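Local coordinates for 5'-Methylthioadenosine Nucleosidase (Arabidopsis thaliana, PDB 2H8G), which belongs to the phosphorylase superfamily, has a mixed alpha/beta fold and holds adenine in a pocket in this structure, at residues 31-36 and 74-79; 136-141 and 202-207. All coordinates share one frame; numbering follows the deposited sequence.

Contact 1 (31-36 and 74-79); sequences FVIAMQ and INVVCP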
loop_
_atom_site.group_PDB
_atom_site.type_symbol
_atom_site.label_atom_id
_atom_site.label_comp_id
_atom_site.label_asym_id
_atom_site.label_seq_id
_atom_site.Cartn_x
_atom_site.Cartn_y
_atom_site.Cartn_z
ATOM N N PHE A 31 3.529 1.519 18.016
ATOM C CA PHE A 31 2.147 1.847 17.689
ATOM C C PHE A 31 2.186 2.457 16.297
ATOM O O PHE A 31 2.980 3.362 16.042
ATOM C CB PHE A 31 1.564 2.914 18.625
ATOM C CG PHE A 31 1.053 2.383 19.932
ATOM C CD1 PHE A 31 1.929 2.095 20.974
ATOM C CD2 PHE A 31 -0.313 2.192 20.134
ATOM C CE1 PHE A 31 1.453 1.626 22.200
ATOM C CE2 PHE A 31 -0.800 1.723 21.357
ATOM C CZ PHE A 31 0.086 1.441 22.391
ATOM N N VAL A 32 1.352 1.950 15.395
ATOM C CA VAL A 32 1.263 2.508 14.054
ATOM C C VAL A 32 -0.072 3.238 14.086
ATOM O O VAL A 32 -1.121 2.614 14.263
ATOM C CB VAL A 32 1.237 1.414 12.972
ATOM C CG1 VAL A 32 0.933 2.042 11.618
ATOM C CG2 VAL A 32 2.584 0.699 12.928
ATOM N N ILE A 33 -0.023 4.561 13.954
ATOM C CA ILE A 33 -1.220 5.399 14.011
ATOM C C ILE A 33 -1.265 6.326 12.800
ATOM O O ILE A 33 -0.340 7.101 12.556
ATOM C CB ILE A 33 -1.229 6.211 15.328
ATOM C CG1 ILE A 33 -1.137 5.238 16.513
ATOM C CG2 ILE A 33 -2.488 7.062 15.425
ATOM C CD1 ILE A 33 -1.121 5.897 17.883
ATOM N N ALA A 34 -2.359 6.245 12.049
ATOM C CA ALA A 34 -2.524 7.023 10.825
ATOM C C ALA A 34 -2.624 8.537 10.961
ATOM O O ALA A 34 -2.038 9.266 10.160
ATOM C CB ALA A 34 -3.733 6.514 10.062
ATOM N N MET A 35 -3.377 9.008 11.947
ATOM C CA MET A 35 -3.563 10.448 12.136
ATOM C C MET A 35 -2.824 10.982 13.357
ATOM O O MET A 35 -2.871 10.386 14.429
ATOM C CB MET A 35 -5.055 10.760 12.271
ATOM C CG MET A 35 -5.897 10.271 11.103
ATOM S SD MET A 35 -7.661 10.585 11.348
ATOM C CE MET A 35 -7.769 12.305 10.849
ATOM N N GLN A 36 -2.147 12.115 13.196
ATOM C CA GLN A 36 -1.413 12.706 14.310
ATOM C C GLN A 36 -2.373 12.977 15.465
ATOM O O GLN A 36 -1.995 12.865 16.630
ATOM C CB GLN A 36 -0.754 14.026 13.893
ATOM C CG GLN A 36 -1.715 15.206 13.836
ATOM C CD GLN A 36 -1.017 16.546 14.008
ATOM O OE1 GLN A 36 -0.257 16.746 14.956
ATOM N NE2 GLN A 36 -1.279 17.472 13.093
ATOM N N ILE A 74 8.562 2.459 24.238
ATOM C CA ILE A 74 7.382 2.752 23.439
ATOM C C ILE A 74 7.701 3.645 22.255
ATOM O O ILE A 74 8.256 4.730 22.411
ATOM C CB ILE A 74 6.289 3.440 24.280
ATOM C CG1 ILE A 74 5.940 2.574 25.489
ATOM C CG2 ILE A 74 5.049 3.682 23.422
ATOM C CD1 ILE A 74 4.918 3.197 26.408
ATOM N N ASN A 75 7.345 3.174 21.066
ATOM C CA ASN A 75 7.562 3.934 19.850
ATOM C C ASN A 75 6.202 4.143 19.197
ATOM O O ASN A 75 5.378 3.232 19.163
ATOM C CB ASN A 75 8.488 3.171 18.895
ATOM C CG ASN A 75 9.913 3.077 19.413
ATOM O OD1 ASN A 75 10.481 1.987 19.513
ATOM N ND2 ASN A 75 10.499 4.221 19.738
ATOM N N VAL A 76 5.954 5.355 18.720
ATOM C CA VAL A 76 4.698 5.663 18.044
ATOM C C VAL A 76 5.074 6.258 16.695
ATOM O O VAL A 76 5.799 7.250 16.632
ATOM C CB VAL A 76 3.854 6.691 18.830
ATOM C CG1 VAL A 76 2.586 7.024 18.053
ATOM C CG2 VAL A 76 3.497 6.131 20.196
ATOM N N VAL A 77 4.594 5.651 15.616
ATOM C CA VAL A 77 4.916 6.141 14.285
ATOM C C VAL A 77 3.673 6.543 13.507
ATOM O O VAL A 77 2.656 5.847 13.529
ATOM C CB VAL A 77 5.708 5.085 13.488
ATOM C CG1 VAL A 77 6.983 4.741 14.234
ATOM C CG2 VAL A 77 4.866 3.837 13.279
ATOM N N CYS A 78 3.767 7.685 12.831
ATOM C CA CYS A 78 2.671 8.228 12.038
ATOM C C CYS A 78 3.199 8.601 10.661
ATOM O O CYS A 78 4.335 9.062 10.536
ATOM C CB CYS A 78 2.109 9.487 12.701
ATOM S SG CYS A 78 1.584 9.271 14.406
ATOM N N PRO A 79 2.378 8.420 9.612
ATOM C CA PRO A 79 2.780 8.745 8.240
ATOM C C PRO A 79 3.058 10.236 8.050
ATOM O O PRO A 79 3.748 10.633 7.110
ATOM C CB PRO A 79 1.599 8.245 7.407
ATOM C CG PRO A 79 0.438 8.402 8.337
ATOM C CD PRO A 79 1.002 7.891 9.643
#

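Contact 2 (136-141 and 202-207); sequences VVFHDR and EGAAVA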
loop_
_atom_site.group_PDB
_atom_site.type_symbol
_atom_site.label_atom_id
_atom_site.label_comp_id
_atom_site.label_asym_id
_atom_site.label_seq_id
_atom_site.Cartn_x
_atom_site.Cartn_y
_atom_site.Cartn_z
ATOM N N VAL A 136 -8.671 -9.632 10.104
ATOM C CA VAL A 136 -8.847 -8.506 9.206
ATOM C C VAL A 136 -8.848 -8.919 7.742
ATOM O O VAL A 136 -8.203 -9.889 7.360
ATOM C CB VAL A 136 -7.727 -7.471 9.460
ATOM C CG1 VAL A 136 -6.367 -8.086 9.130
ATOM C CG2 VAL A 136 -7.985 -6.213 8.662
ATOM N N VAL A 137 -9.594 -8.176 6.935
ATOM C CA VAL A 137 -9.700 -8.427 5.504
ATOM C C VAL A 137 -9.779 -7.100 4.757
ATOM O O VAL A 137 -9.952 -6.046 5.379
ATOM C CB VAL A 137 -10.995 -9.216 5.159
ATOM C CG1 VAL A 137 -10.967 -10.584 5.811
ATOM C CG2 VAL A 137 -12.225 -8.441 5.620
ATOM N N PHE A 138 -9.630 -7.164 3.433
ATOM C CA PHE A 138 -9.777 -5.989 2.560
ATOM C C PHE A 138 -11.123 -6.161 1.860
ATOM O O PHE A 138 -11.497 -7.284 1.524
ATOM C CB PHE A 138 -8.743 -5.942 1.427
ATOM C CG PHE A 138 -7.344 -5.606 1.854
ATOM C CD1 PHE A 138 -6.441 -6.612 2.156
ATOM C CD2 PHE A 138 -6.909 -4.284 1.884
ATOM C CE1 PHE A 138 -5.116 -6.314 2.472
ATOM C CE2 PHE A 138 -5.590 -3.974 2.201
ATOM C CZ PHE A 138 -4.691 -4.988 2.493
ATOM N N HIS A 139 -11.839 -5.066 1.621
ATOM C CA HIS A 139 -13.106 -5.160 0.895
ATOM C C HIS A 139 -13.039 -4.475 -0.468
ATOM O O HIS A 139 -13.998 -4.543 -1.236
ATOM C CB HIS A 139 -14.278 -4.580 1.705
ATOM C CG HIS A 139 -14.034 -3.207 2.254
ATOM N ND1 HIS A 139 -14.099 -2.061 1.488
ATOM C CD2 HIS A 139 -13.737 -2.803 3.510
ATOM C CE1 HIS A 139 -13.852 -1.010 2.254
ATOM N NE2 HIS A 139 -13.629 -1.433 3.484
ATOM N N ASP A 140 -11.913 -3.840 -0.792
ATOM C CA ASP A 140 -11.793 -3.144 -2.069
ATOM C C ASP A 140 -10.688 -3.626 -3.007
ATOM O O ASP A 140 -10.233 -2.880 -3.876
ATOM C CB ASP A 140 -11.644 -1.635 -1.826
ATOM C CG ASP A 140 -10.313 -1.264 -1.190
ATOM O OD1 ASP A 140 -9.630 -2.153 -0.638
ATOM O OD2 ASP A 140 -9.961 -0.060 -1.232
ATOM N N ARG A 141 -10.245 -4.869 -2.836
ATOM C CA ARG A 141 -9.230 -5.420 -3.735
ATOM C C ARG A 141 -9.930 -6.598 -4.394
ATOM O O ARG A 141 -9.722 -7.756 -4.027
ATOM C CB ARG A 141 -7.988 -5.880 -2.963
ATOM C CG ARG A 141 -7.442 -4.825 -2.012
ATOM C CD ARG A 141 -5.971 -5.065 -1.692
ATOM N NE ARG A 141 -5.724 -6.418 -1.212
ATOM C CZ ARG A 141 -4.512 -6.881 -0.924
ATOM N NH1 ARG A 141 -3.454 -6.089 -1.069
ATOM N NH2 ARG A 141 -4.352 -8.132 -0.516
ATOM N N GLU A 202 -6.652 1.290 7.037
ATOM C CA GLU A 202 -5.253 0.844 7.130
ATOM C C GLU A 202 -5.003 -0.569 7.668
ATOM O O GLU A 202 -4.020 -1.208 7.290
ATOM C CB GLU A 202 -4.441 1.789 8.023
ATOM C CG GLU A 202 -4.296 3.232 7.549
ATOM C CD GLU A 202 -5.455 4.121 7.952
ATOM O OE1 GLU A 202 -6.052 3.878 9.027
ATOM O OE2 GLU A 202 -5.746 5.082 7.201
ATOM N N GLY A 203 -5.869 -1.031 8.562
ATOM C CA GLY A 203 -5.685 -2.322 9.210
ATOM C C GLY A 203 -5.134 -3.516 8.452
ATOM O O GLY A 203 -4.103 -4.081 8.827
ATOM N N ALA A 204 -5.812 -3.912 7.387
ATOM C CA ALA A 204 -5.384 -5.081 6.629
ATOM C C ALA A 204 -3.995 -4.945 6.015
ATOM O O ALA A 204 -3.315 -5.951 5.796
ATOM C CB ALA A 204 -6.411 -5.407 5.549
ATOM N N ALA A 205 -3.579 -3.712 5.729
ATOM C CA ALA A 205 -2.269 -3.467 5.139
ATOM C C ALA A 205 -1.205 -3.594 6.222
ATOM O O ALA A 205 -0.120 -4.123 5.982
ATOM C CB ALA A 205 -2.223 -2.079 4.507
ATOM N N VAL A 206 -1.513 -3.100 7.419
ATOM C CA VAL A 206 -0.568 -3.211 8.522
ATOM C C VAL A 206 -0.385 -4.700 8.823
ATOM O O VAL A 206 0.737 -5.160 9.060
ATOM C CB VAL A 206 -1.084 -2.489 9.789
ATOM C CG1 VAL A 206 -0.103 -2.690 10.948
ATOM C CG2 VAL A 206 -1.251 -0.996 9.503
ATOM N N ALA A 207 -1.483 -5.455 8.804
ATOM C CA ALA A 207 -1.419 -6.893 9.074
ATOM C C ALA A 207 -0.625 -7.610 7.986
ATOM O O ALA A 207 0.115 -8.552 8.274
ATOM C CB ALA A 207 -2.828 -7.478 9.173
#

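Contact 1 (31-36 and 74-79)
F31 and V76 stand side by side on neighbouring parallel strands, their CA atoms 4.6 Å apart, and the pairing continues with V32 beside V77. Three backbone hydrogen bonds alternate along the seam. The amide of F31 gives its proton to N75 O (N to O 2.8 Å), approaching 18° out of that carbonyl's plane. F31 O then receives V77 N at 2.8 Å, and I33 N reaches V77 O at 3.0 Å, both bonds almost straight. This is the regular alternation of a parallel pair, in which F31 brackets V76 through its two neighbours. Beyond the last bond I33 O is met by C78 CA at 3.3 Å, a CA-H...O contact, and where the next amide would point at I33 O, P79 has no N-H and puts CD 3.3 Å from it.

The side chains alternate between the two sheet faces. On one, F31 leans its CB toward V76 CG2, while I33 CD1 crosses over V76 CG1 at 3.9 Å; L42 and A39 of helix 36-45 and I256 of helix 233-259 cover this layer. On the other, V32 CG2 meets V77 CG2; V77 CG1 sits anti to its carbonyl carbon (chi1 -59°), which leaves CG2 between backbone N and carbonyl carbon, 3.4 Å from F31 O. Strand 110-119 continues the sheet through backbone bonding of V32 with I112, and V32 O also accepts from the N113 side chain.

Three backbone bonds thus join strands between mostly apolar side chains, F31 and C78 among them, and P79, offering I33 O no N-H, closes the pairing just before N-cap M35.

Contact 2 (136-141 and 202-207)
A204 presses its methyl against the middle of the F138 ring: CB lies 3.4 Å from the ring centroid and only 9° off the normal, a CH-pi contact over the face. F138 reaches it because its first torsion turns the ring anti to its own carbonyl carbon, beside the backbone N. The opposite face is covered by R141, whose NE sits 3.4 Å above the ring plane toward the rim, so the ring is held between a methyl and a guanidinium group. NE also bonds to G152 O, which helps to fix that group.

This is strand-on-helix packing in the alpha/beta fold of the phosphorylase superfamily: the end of strand 130-138 crosses the first turn of helix 203-212 at -112°, the axes 7.4 Å apart. A204 and A207 present only methyls here, which is consistent with the short approach.

V136 divides its two methyls between successive turns. With chi1 at 63°, CG1 takes the hindered site between backbone N and carbonyl carbon and touches A207 CB at 3.6 Å, whereas CG2 bears on the A204 backbone, 3.4 Å from A204 N. That amide is bonded to T177 OG1 of the adjoining strand, while A205 packs on V93 of the second subunit.

Contact 1 closes before contact 2 opens along the chain, and their centres lie about 17 Å apart on opposite sides of the chain's centre. Both draw on the same mixed sheet: strand 28-32 pairs with 110-119, which pairs with 217-226, which pairs with 130-138. The first is thus a strand-strand seam and the second a helix laid against another part of that sheet. They also meet directly, A34 CB lying 3.6 Å from E202 CD, with V32 CG1 packing on V206 CG2. Adenine is about 9 Å from the side chain of A34 and about 10 Å from G203. Both contacts are probably second-shell: M35 packs on F237 and G203 N bonds to D200 OD1, both pocket residues.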